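Local coordinates for protein oxidase/hydroxylase (PDB 4XCB) that probably acts as a 2-oxoglutarate-dependent dioxygenase of the phytanoyl-CoA dioxygenase family, binding hygromycin B beside its metal centre in a double-stranded beta-helix fold, at residues P5-F15 against L75-N83; Q84-Y92 against A224-W235. One frame throughout, in Å; residues are numbered along the deposited sequence.

Contact 1: P5-F15 against L75-N83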
loop_
_atom_site.group_PDB
_atom_site.type_symbol
_atom_site.label_atom_id
_atom_site.label_comp_id
_atom_site.label_asym_id
_atom_site.label_seq_id
_atom_site.Cartn_x
_atom_site.Cartn_y
_atom_site.Cartn_z
ATOM N N PRO A 5 -13.460 -3.714 24.117
ATOM C CA PRO A 5 -13.031 -2.862 23.003
ATOM C C PRO A 5 -13.801 -1.552 22.946
ATOM O O PRO A 5 -15.022 -1.536 23.096
ATOM C CB PRO A 5 -13.320 -3.729 21.775
ATOM C CG PRO A 5 -13.174 -5.126 22.286
ATOM C CD PRO A 5 -13.733 -5.094 23.679
ATOM N N ALA A 6 -13.075 -0.458 22.749
ATOM C CA ALA A 6 -13.686 0.858 22.657
ATOM C C ALA A 6 -14.587 0.942 21.444
ATOM O O ALA A 6 -15.644 1.574 21.482
ATOM C CB ALA A 6 -12.623 1.921 22.588
ATOM N N LEU A 7 -14.145 0.301 20.366
ATOM C CA LEU A 7 -14.895 0.301 19.112
ATOM C C LEU A 7 -15.244 -1.116 18.702
ATOM O O LEU A 7 -14.405 -2.014 18.763
ATOM C CB LEU A 7 -14.082 0.981 17.996
ATOM C CG LEU A 7 -13.782 2.472 18.176
ATOM C CD1 LEU A 7 -13.024 3.004 16.964
ATOM C CD2 LEU A 7 -15.061 3.263 18.423
ATOM N N THR A 8 -16.482 -1.306 18.259
ATOM C CA THR A 8 -16.916 -2.605 17.772
ATOM C C THR A 8 -16.327 -2.883 16.397
ATOM O O THR A 8 -15.755 -1.987 15.777
ATOM C CB THR A 8 -18.442 -2.687 17.679
ATOM O OG1 THR A 8 -18.909 -1.746 16.702
ATOM C CG2 THR A 8 -19.069 -2.380 19.030
ATOM N N ARG A 9 -16.487 -4.121 15.929
ATOM C CA ARG A 9 -16.069 -4.515 14.585
ATOM C C ARG A 9 -16.712 -3.602 13.547
ATOM O O ARG A 9 -16.054 -3.130 12.610
ATOM C CB ARG A 9 -16.444 -5.979 14.303
ATOM C CG ARG A 9 -15.551 -7.017 14.962
ATOM C CD ARG A 9 -14.130 -6.933 14.433
ATOM N NE ARG A 9 -13.226 -6.295 15.386
ATOM C CZ ARG A 9 -11.939 -6.052 15.150
ATOM N NH1 ARG A 9 -11.405 -6.385 13.983
ATOM N NH2 ARG A 9 -11.188 -5.473 16.079
ATOM N N GLU A 10 -17.999 -3.331 13.734
ATOM C CA GLU A 10 -18.727 -2.500 12.801
ATOM C C GLU A 10 -18.244 -1.050 12.841
ATOM O O GLU A 10 -18.115 -0.413 11.798
ATOM C CB GLU A 10 -20.222 -2.561 13.096
ATOM C CG GLU A 10 -21.059 -1.849 12.075
ATOM C CD GLU A 10 -22.538 -2.007 12.339
ATOM O OE1 GLU A 10 -23.024 -3.160 12.339
ATOM O OE2 GLU A 10 -23.207 -0.975 12.554
ATOM N N GLN A 11 -17.974 -0.529 14.037
ATOM C CA GLN A 11 -17.474 0.837 14.176
ATOM C C GLN A 11 -16.106 0.989 13.508
ATOM O O GLN A 11 -15.871 1.978 12.809
ATOM C CB GLN A 11 -17.393 1.236 15.652
ATOM C CG GLN A 11 -18.742 1.586 16.254
ATOM C CD GLN A 11 -18.663 1.899 17.749
ATOM O OE1 GLN A 11 -18.092 1.131 18.524
ATOM N NE2 GLN A 11 -19.236 3.035 18.152
ATOM N N LEU A 12 -15.213 0.024 13.714
ATOM C CA LEU A 12 -13.930 0.026 13.001
ATOM C C LEU A 12 -14.126 -0.042 11.489
ATOM O O LEU A 12 -13.425 0.643 10.734
ATOM C CB LEU A 12 -13.045 -1.135 13.461
ATOM C CG LEU A 12 -12.531 -1.026 14.892
ATOM C CD1 LEU A 12 -11.975 -2.350 15.369
ATOM C CD2 LEU A 12 -11.459 0.052 14.950
ATOM N N TYR A 13 -15.077 -0.869 11.050
ATOM C CA TYR A 13 -15.321 -1.013 9.617
ATOM C C TYR A 13 -15.726 0.321 9.029
ATOM O O TYR A 13 -15.209 0.737 7.988
ATOM C CB TYR A 13 -16.413 -2.046 9.325
ATOM C CG TYR A 13 -16.678 -2.219 7.841
ATOM C CD1 TYR A 13 -16.020 -3.209 7.110
ATOM C CD2 TYR A 13 -17.575 -1.400 7.169
ATOM C CE1 TYR A 13 -16.272 -3.375 5.752
ATOM C CE2 TYR A 13 -17.816 -1.552 5.824
ATOM C CZ TYR A 13 -17.160 -2.537 5.121
ATOM O OH TYR A 13 -17.428 -2.666 3.779
ATOM N N ILE A 14 -16.663 0.979 9.701
ATOM C CA ILE A 14 -17.158 2.275 9.273
ATOM C C ILE A 14 -16.068 3.348 9.321
ATOM O O ILE A 14 -15.941 4.133 8.388
ATOM C CB ILE A 14 -18.373 2.680 10.129
ATOM C CG1 ILE A 14 -19.512 1.701 9.835
ATOM C CG2 ILE A 14 -18.799 4.110 9.847
ATOM C CD1 ILE A 14 -20.715 1.867 10.726
ATOM N N PHE A 15 -15.268 3.393 10.390
ATOM C CA PHE A 15 -14.223 4.406 10.432
ATOM C C PHE A 15 -13.221 4.194 9.297
ATOM O O PHE A 15 -12.790 5.147 8.654
ATOM C CB PHE A 15 -13.497 4.407 11.778
ATOM C CG PHE A 15 -12.499 5.506 11.907
ATOM C CD1 PHE A 15 -12.881 6.773 12.332
ATOM C CD2 PHE A 15 -11.182 5.289 11.557
ATOM C CE1 PHE A 15 -11.936 7.784 12.433
ATOM C CE2 PHE A 15 -10.234 6.296 11.652
ATOM C CZ PHE A 15 -10.602 7.535 12.097
ATOM N N LEU A 75 -10.351 9.035 24.611
ATOM C CA LEU A 75 -9.082 8.368 24.396
ATOM C C LEU A 75 -9.235 6.933 23.931
ATOM O O LEU A 75 -8.460 6.471 23.102
ATOM C CB LEU A 75 -8.225 8.397 25.662
ATOM C CG LEU A 75 -7.738 9.763 26.137
ATOM C CD1 LEU A 75 -6.679 9.540 27.191
ATOM C CD2 LEU A 75 -7.185 10.578 24.979
ATOM N N ALA A 76 -10.233 6.220 24.439
ATOM C CA ALA A 76 -10.328 4.811 24.076
ATOM C C ALA A 76 -10.616 4.639 22.565
ATOM O O ALA A 76 -9.910 3.887 21.902
ATOM C CB ALA A 76 -11.375 4.102 24.935
ATOM N N PRO A 77 -11.604 5.362 22.000
ATOM C CA PRO A 77 -11.732 5.205 20.541
ATOM C C PRO A 77 -10.560 5.775 19.728
ATOM O O PRO A 77 -10.211 5.194 18.701
ATOM C CB PRO A 77 -13.032 5.950 20.214
ATOM C CG PRO A 77 -13.273 6.851 21.359
ATOM C CD PRO A 77 -12.720 6.146 22.564
ATOM N N VAL A 78 -9.960 6.880 20.171
ATOM C CA VAL A 78 -8.755 7.411 19.505
ATOM C C VAL A 78 -7.631 6.376 19.437
ATOM O O VAL A 78 -7.019 6.173 18.378
ATOM C CB VAL A 78 -8.245 8.692 20.221
ATOM C CG1 VAL A 78 -6.820 9.065 19.773
ATOM C CG2 VAL A 78 -9.206 9.857 19.957
ATOM N N ARG A 79 -7.374 5.706 20.557
ATOM C CA ARG A 79 -6.338 4.680 20.596
ATOM C C ARG A 79 -6.554 3.585 19.555
ATOM O O ARG A 79 -5.586 3.038 19.006
ATOM C CB ARG A 79 -6.259 4.045 21.978
ATOM C CG ARG A 79 -5.756 4.962 23.036
ATOM C CD ARG A 79 -5.507 4.181 24.298
ATOM N NE ARG A 79 -5.217 5.100 25.385
ATOM C CZ ARG A 79 -4.073 5.757 25.519
ATOM N NH1 ARG A 79 -3.093 5.590 24.633
ATOM N NH2 ARG A 79 -3.913 6.582 26.547
ATOM N N ASP A 80 -7.821 3.277 19.280
ATOM C CA ASP A 80 -8.179 2.194 18.362
ATOM C C ASP A 80 -8.016 2.606 16.906
ATOM O O ASP A 80 -8.057 1.754 16.033
ATOM C CB ASP A 80 -9.622 1.719 18.604
ATOM C CG ASP A 80 -9.755 0.847 19.849
ATOM O OD1 ASP A 80 -8.723 0.494 20.472
ATOM O OD2 ASP A 80 -10.901 0.493 20.198
ATOM N N VAL A 81 -7.819 3.896 16.631
ATOM C CA VAL A 81 -7.595 4.306 15.245
ATOM C C VAL A 81 -6.184 4.863 15.022
ATOM O O VAL A 81 -5.719 4.939 13.892
ATOM C CB VAL A 81 -8.656 5.336 14.766
ATOM C CG1 VAL A 81 -10.055 4.700 14.785
ATOM C CG2 VAL A 81 -8.617 6.625 15.593
ATOM N N VAL A 82 -5.507 5.256 16.094
ATOM C CA VAL A 82 -4.099 5.681 15.983
ATOM C C VAL A 82 -3.125 4.532 16.241
ATOM O O VAL A 82 -2.176 4.324 15.483
ATOM C CB VAL A 82 -3.788 6.830 16.952
ATOM C CG1 VAL A 82 -2.343 7.293 16.803
ATOM C CG2 VAL A 82 -4.715 7.999 16.694
ATOM N N ASN A 83 -3.365 3.782 17.312
ATOM C CA ASN A 83 -2.560 2.611 17.662
ATOM C C ASN A 83 -1.050 2.912 17.731
ATOM O O ASN A 83 -0.203 2.152 17.238
ATOM C CB ASN A 83 -2.853 1.469 16.689
ATOM C CG ASN A 83 -4.163 0.772 17.007
ATOM O OD1 ASN A 83 -4.320 0.207 18.095
ATOM N ND2 ASN A 83 -5.117 0.815 16.068
HETATM O O HOH W 1 -10.151 -0.537 22.773
HETATM O O HOH W 2 -11.593 -1.827 19.006
#
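Phe15 and Val81 meet nearly at right angles: the valine lays CG1 over one face of the ring, 3.7 Å from its centroid and shifted toward the CD2-CE2 rim, a CH-pi contact. The phenyl group gets there because its CG stands anti to the backbone N (chi1 -175°), which throws the ring off helix 9-15 toward helix 75-82. Leu7 packs nearer the N terminus, its side chain crossing that of Pro77 at about a right angle with CD2 touching CB at 3.8 Å; CD1 reaches toward Val81 CG1, and the chain runs past Asp80 in the opposite sense. Ala6 CB presses on Ala76 CB at 3.4 Å. Asp80 supplies the polar part: OD2 takes a weak, bent bond from Leu7 N (3.3 Å) and one from water 2, 2.7 Å away, which also donates to Leu7 O. The other carboxylate oxygen, OD1, forms a salt bridge with Arg117 of a neighbouring subunit, so the aspartate joins the N-terminal segment to a subunit interface. The N-terminal loop and the first turns of the following helix thus pack on helix 72-82, outside the beta core, with a Thr8-Gln11 capping box where loop turns into helix.

Contact 2: Q84-Y92 against A224-W235. With HY0 (hygromycin b variant), chain G; AKG (2-oxoglutaric acid), chain F.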
loop_
_atom_site.group_PDB
_atom_site.type_symbol
_atom_site.label_atom_id
_atom_site.label_comp_id
_atom_site.label_asym_id
_atom_site.label_seq_id
_atom_site.Cartn_x
_atom_site.Cartn_y
_atom_site.Cartn_z
ATOM N N GLN A 84 -0.743 4.053 18.341
ATOM C CA GLN A 84 0.628 4.481 18.651
ATOM C C GLN A 84 0.628 5.057 20.060
ATOM O O GLN A 84 -0.427 5.475 20.544
ATOM C CB GLN A 84 1.121 5.553 17.679
ATOM C CG GLN A 84 1.101 5.146 16.234
ATOM C CD GLN A 84 2.305 4.302 15.864
ATOM O OE1 GLN A 84 3.396 4.809 15.657
ATOM N NE2 GLN A 84 2.091 3.009 15.750
ATOM N N PRO A 85 1.807 5.102 20.710
ATOM C CA PRO A 85 1.910 5.923 21.918
ATOM C C PRO A 85 1.407 7.322 21.589
ATOM O O PRO A 85 1.810 7.895 20.586
ATOM C CB PRO A 85 3.412 5.908 22.247
ATOM C CG PRO A 85 3.941 4.682 21.570
ATOM C CD PRO A 85 3.100 4.512 20.324
ATOM N N LEU A 86 0.512 7.834 22.421
ATOM C CA LEU A 86 -0.313 8.989 22.104
ATOM C C LEU A 86 0.165 10.297 22.707
ATOM O O LEU A 86 0.677 10.333 23.833
ATOM C CB LEU A 86 -1.728 8.723 22.596
ATOM C CG LEU A 86 -2.955 9.068 21.765
ATOM C CD1 LEU A 86 -2.776 8.767 20.278
ATOM C CD2 LEU A 86 -4.102 8.268 22.353
ATOM N N ARG A 87 -0.065 11.376 21.969
ATOM C CA ARG A 87 0.151 12.721 22.473
ATOM C C ARG A 87 -1.031 13.607 22.084
ATOM O O ARG A 87 -1.592 13.466 21.001
ATOM C CB ARG A 87 1.466 13.276 21.927
ATOM C CG ARG A 87 1.834 14.638 22.449
ATOM C CD ARG A 87 3.063 15.189 21.733
ATOM N NE ARG A 87 3.494 16.401 22.411
ATOM C CZ ARG A 87 4.499 17.177 22.032
ATOM N NH1 ARG A 87 5.202 16.892 20.943
ATOM N NH2 ARG A 87 4.799 18.253 22.752
ATOM N N LEU A 88 -1.433 14.497 22.980
ATOM C CA LEU A 88 -2.440 15.508 22.681
ATOM C C LEU A 88 -1.820 16.627 21.858
ATOM O O LEU A 88 -0.866 17.269 22.307
ATOM C CB LEU A 88 -3.034 16.051 23.986
ATOM C CG LEU A 88 -4.011 17.216 23.835
ATOM C CD1 LEU A 88 -5.298 16.773 23.173
ATOM C CD2 LEU A 88 -4.304 17.832 25.203
ATOM N N LEU A 89 -2.346 16.872 20.655
ATOM C CA LEU A 89 -1.691 17.829 19.750
ATOM C C LEU A 89 -2.345 19.207 19.760
ATOM O O LEU A 89 -1.688 20.221 19.502
ATOM C CB LEU A 89 -1.672 17.285 18.321
ATOM C CG LEU A 89 -0.946 15.960 18.145
ATOM C CD1 LEU A 89 -1.064 15.584 16.680
ATOM C CD2 LEU A 89 0.508 16.032 18.576
ATOM N N GLU A 90 -3.631 19.246 20.081
ATOM C CA GLU A 90 -4.366 20.510 20.154
ATOM C C GLU A 90 -5.723 20.324 20.807
ATOM O O GLU A 90 -6.249 19.220 20.861
ATOM C CB GLU A 90 -4.552 21.124 18.767
ATOM C CG GLU A 90 -5.205 20.182 17.785
ATOM C CD GLU A 90 -5.461 20.831 16.435
ATOM O OE1 GLU A 90 -5.679 20.082 15.463
ATOM O OE2 GLU A 90 -5.455 22.077 16.345
ATOM N N GLY A 91 -6.282 21.415 21.317
ATOM C CA GLY A 91 -7.640 21.381 21.820
ATOM C C GLY A 91 -8.209 22.771 21.703
ATOM O O GLY A 91 -7.694 23.715 22.321
ATOM N N TYR A 92 -9.258 22.916 20.900
ATOM C CA TYR A 92 -9.836 24.233 20.671
ATOM C C TYR A 92 -11.357 24.189 20.611
ATOM O O TYR A 92 -11.961 23.118 20.561
ATOM C CB TYR A 92 -9.278 24.849 19.382
ATOM C CG TYR A 92 -9.582 24.065 18.126
ATOM C CD1 TYR A 92 -8.723 23.066 17.686
ATOM C CD2 TYR A 92 -10.709 24.348 17.372
ATOM C CE1 TYR A 92 -8.987 22.352 16.540
ATOM C CE2 TYR A 92 -10.985 23.638 16.227
ATOM C CZ TYR A 92 -10.117 22.644 15.818
ATOM O OH TYR A 92 -10.397 21.946 14.669
ATOM N N ALA A 224 -12.900 20.629 19.798
ATOM C CA ALA A 224 -12.154 19.659 19.004
ATOM C C ALA A 224 -10.844 19.326 19.686
ATOM O O ALA A 224 -10.120 20.226 20.128
ATOM C CB ALA A 224 -11.882 20.199 17.620
ATOM N N PHE A 225 -10.525 18.039 19.744
ATOM C CA PHE A 225 -9.259 17.619 20.342
ATOM C C PHE A 225 -8.502 16.765 19.352
ATOM O O PHE A 225 -9.065 15.820 18.797
ATOM C CB PHE A 225 -9.510 16.870 21.652
ATOM C CG PHE A 225 -10.220 17.698 22.683
ATOM C CD1 PHE A 225 -9.508 18.543 23.514
ATOM C CD2 PHE A 225 -11.592 17.640 22.815
ATOM C CE1 PHE A 225 -10.158 19.321 24.462
ATOM C CE2 PHE A 225 -12.259 18.421 23.756
ATOM C CZ PHE A 225 -11.532 19.263 24.583
ATOM N N GLY A 226 -7.230 17.101 19.134
ATOM C CA GLY A 226 -6.440 16.476 18.089
ATOM C C GLY A 226 -5.368 15.634 18.731
ATOM O O GLY A 226 -4.714 16.076 19.673
ATOM N N TYR A 227 -5.220 14.411 18.234
ATOM C CA TYR A 227 -4.293 13.445 18.806
ATOM C C TYR A 227 -3.415 12.854 17.738
ATOM O O TYR A 227 -3.844 12.670 16.595
ATOM C CB TYR A 227 -5.036 12.309 19.518
ATOM C CG TYR A 227 -6.016 12.743 20.579
ATOM C CD1 TYR A 227 -7.337 13.008 20.250
ATOM C CD2 TYR A 227 -5.623 12.893 21.905
ATOM C CE1 TYR A 227 -8.248 13.402 21.213
ATOM C CE2 TYR A 227 -6.528 13.281 22.878
ATOM C CZ TYR A 227 -7.832 13.542 22.527
ATOM O OH TYR A 227 -8.747 13.932 23.485
ATOM N N GLY A 228 -2.193 12.499 18.111
ATOM C CA GLY A 228 -1.344 11.728 17.230
ATOM C C GLY A 228 -0.222 11.108 18.027
ATOM O O GLY A 228 -0.262 11.105 19.265
ATOM N N PRO A 229 0.800 10.610 17.331
ATOM C CA PRO A 229 1.898 9.924 18.013
ATOM C C PRO A 229 2.762 10.855 18.842
ATOM O O PRO A 229 2.777 12.049 18.610
ATOM C CB PRO A 229 2.706 9.324 16.856
ATOM C CG PRO A 229 1.771 9.328 15.695
ATOM C CD PRO A 229 0.933 10.534 15.864
ATOM N N THR A 230 3.477 10.293 19.804
ATOM C CA THR A 230 4.314 11.098 20.680
ATOM C C THR A 230 5.409 11.865 19.958
ATOM O O THR A 230 5.933 12.832 20.512
ATOM C CB THR A 230 4.982 10.232 21.763
ATOM O OG1 THR A 230 5.710 9.156 21.151
ATOM C CG2 THR A 230 3.932 9.668 22.688
ATOM N N PHE A 231 5.753 11.460 18.743
ATOM C CA PHE A 231 6.810 12.150 18.004
ATOM C C PHE A 231 6.259 13.242 17.088
ATOM O O PHE A 231 7.033 13.885 16.385
ATOM C CB PHE A 231 7.652 11.157 17.187
ATOM C CG PHE A 231 6.847 10.215 16.352
ATOM C CD1 PHE A 231 6.501 8.958 16.830
ATOM C CD2 PHE A 231 6.414 10.595 15.097
ATOM C CE1 PHE A 231 5.749 8.093 16.063
ATOM C CE2 PHE A 231 5.653 9.729 14.329
ATOM C CZ PHE A 231 5.319 8.483 14.820
ATOM N N PHE A 232 4.938 13.436 17.075
ATOM C CA PHE A 232 4.356 14.598 16.401
ATOM C C PHE A 232 4.485 15.827 17.292
ATOM O O PHE A 232 4.350 15.723 18.513
ATOM C CB PHE A 232 2.873 14.380 16.056
ATOM C CG PHE A 232 2.639 13.715 14.720
ATOM C CD1 PHE A 232 3.544 12.806 14.203
ATOM C CD2 PHE A 232 1.482 13.986 14.005
ATOM C CE1 PHE A 232 3.307 12.193 12.976
ATOM C CE2 PHE A 232 1.240 13.375 12.793
ATOM C CZ PHE A 232 2.141 12.485 12.280
ATOM N N THR A 233 4.760 16.983 16.692
ATOM C CA THR A 233 4.747 18.238 17.447
ATOM C C THR A 233 3.318 18.733 17.688
ATOM O O THR A 233 2.393 18.400 16.937
ATOM C CB THR A 233 5.530 19.363 16.732
ATOM O OG1 THR A 233 4.949 19.628 15.449
ATOM C CG2 THR A 233 6.990 19.009 16.578
ATOM N N GLU A 234 3.128 19.546 18.729
ATOM C CA GLU A 234 1.808 20.127 18.961
ATOM C C GLU A 234 1.431 20.962 17.745
ATOM O O GLU A 234 2.312 21.506 17.074
ATOM C CB GLU A 234 1.788 20.952 20.246
ATOM C CG GLU A 234 1.800 20.074 21.487
ATOM C CD GLU A 234 2.063 20.839 22.772
ATOM O OE1 GLU A 234 2.282 22.065 22.702
ATOM O OE2 GLU A 234 2.060 20.199 23.847
ATOM N N TRP A 235 0.138 21.070 17.443
ATOM C CA TRP A 235 -0.229 21.743 16.199
ATOM C C TRP A 235 0.141 23.217 16.180
ATOM O O TRP A 235 -0.103 23.965 17.132
ATOM C CB TRP A 235 -1.722 21.625 15.882
ATOM C CG TRP A 235 -1.985 22.226 14.549
ATOM C CD1 TRP A 235 -1.781 21.639 13.333
ATOM C CD2 TRP A 235 -2.432 23.563 14.277
ATOM N NE1 TRP A 235 -2.094 22.519 12.324
ATOM C CE2 TRP A 235 -2.495 23.704 12.876
ATOM C CE3 TRP A 235 -2.792 24.648 15.082
ATOM C CZ2 TRP A 235 -2.904 24.884 12.265
ATOM C CZ3 TRP A 235 -3.207 25.820 14.467
ATOM C CH2 TRP A 235 -3.253 25.928 13.079
HETATM C C1 HY0 G . -4.295 26.422 6.121
HETATM C C2 HY0 G . -3.847 27.383 5.043
HETATM C C3 HY0 G . -3.554 28.743 5.658
HETATM C C4 HY0 G . -4.799 29.287 6.359
HETATM C C5 HY0 G . -5.349 28.288 7.380
HETATM C C6 HY0 G . -5.548 26.922 6.800
HETATM N N7 HY0 G . -2.675 26.867 4.446
HETATM O O8 HY0 G . -4.588 25.191 5.502
HETATM N N9 HY0 G . -4.455 30.499 7.022
HETATM C C10 HY0 G . -4.445 31.580 6.041
HETATM O O11 HY0 G . -6.602 28.763 7.825
HETATM C C12 HY0 G . -7.092 24.067 8.633
HETATM C C13 HY0 G . -6.988 25.184 7.630
HETATM O O14 HY0 G . -8.131 26.002 7.573
HETATM C C15 HY0 G . -9.260 25.246 7.231
HETATM C C16 HY0 G . -9.632 24.448 8.441
HETATM C C17 HY0 G . -8.427 23.466 8.741
HETATM O O18 HY0 G . -5.867 26.021 7.899
HETATM C C19 HY0 G . -10.390 26.198 6.848
HETATM O O20 HY0 G . -10.070 26.789 5.586
HETATM O O21 HY0 G . -9.842 25.273 9.525
HETATM O O22 HY0 G . -8.581 22.976 10.006
HETATM C C23 HY0 G . -7.348 23.251 10.699
HETATM C C24 HY0 G . -7.648 23.532 12.133
HETATM C C25 HY0 G . -6.369 23.497 12.955
HETATM C C26 HY0 G . -5.608 22.206 12.729
HETATM C C27 HY0 G . -5.326 22.079 11.271
HETATM O O28 HY0 G . -6.556 22.094 10.581
HETATM O O29 HY0 G . -6.699 24.410 10.021
HETATM O O30 HY0 G . -8.218 24.834 12.302
HETATM O O31 HY0 G . -6.704 23.682 14.311
HETATM O O32 HY0 G . -6.346 21.069 13.183
HETATM C C33 HY0 G . -4.615 20.748 10.965
HETATM C C34 HY0 G . -3.894 20.851 9.646
HETATM O O35 HY0 G . -2.718 21.627 9.756
HETATM N N36 HY0 G . -5.593 19.732 10.844
HETATM C C1 AKG F . -12.172 21.700 11.925
HETATM O O1 AKG F . -11.097 21.436 11.301
HETATM O O2 AKG F . -12.159 22.452 12.946
HETATM C C2 AKG F . -13.473 21.110 11.453
HETATM O O5 AKG F . -13.423 20.301 10.544
HETATM C C3 AKG F . -14.784 21.559 12.076
HETATM C C4 AKG F . -15.912 20.570 11.897
HETATM C C5 AKG F . -17.231 21.215 12.294
HETATM O O3 AKG F . -18.281 20.516 12.348
HETATM O O4 AKG F . -17.263 22.446 12.567
HETATM O O HOH W 3 1.224 17.496 24.052
HETATM O O HOH W 4 -1.515 23.311 19.152
#
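Gly226 O is gripped by two successive amides, Leu89 N at 2.7 Å and, weakly, Glu90 N at 3.4 Å. This is a classic beta bulge, which shifts the register by one between strands 86-92 and 224-229. The bulge turns Leu89 toward the opposing segment, where CD1 lies by Gly228 N and CD2 by Phe232 CB, while Leu89 O accepts from Trp235 N (2.9 Å). Arg87, extended from CG to NE, crosses Glu234 at about a right angle. Its NH1 donates to Phe232 O at 2.8 Å, Glu234 CG lies over one guanidinium face, and NH2 makes a long salt bridge to Glu234 OE2; water 3 accepts from NE. Glu90 accepts from hygromycin O32 at OE1 (2.6 Å), which Tyr138 OH also bonds, and from O31 at OE2. Trp235 lays one indole face against sugar atom C26 and donates from NE1 to O35 (2.8 Å). Ala224 CB sits over one face of the Tyr92 ring, whose OH donates to 2-oxoglutarate O2 at 2.5 Å and also bonds Lys140. The bulged strand pair and the loop after it line the adjoining hygromycin and 2-oxoglutarate sites of a double-stranded beta-helix oxygenase.

From the N terminus, the chain first enters helix 9-18, and contact 1 closes an excursion about half helical when helix 72-82 returns to pack against 5-15. That helix leads directly into strand 86-96, so contact 2 opens where contact 1 ends; the two are in series, neither nested nor crossed. Contact 2 closes a much longer loop, rich in strands, through pairing with strand 220-229 in the six-stranded sheet. With centres about 17 Å apart, the contacts still touch: Leu75 and Val78 pack on Tyr227, and Val78 and Arg79 on Leu86. Helix 72-82 thereby joins the N-terminal helix to the sheet, and both contacts reach the same neighbouring subunit.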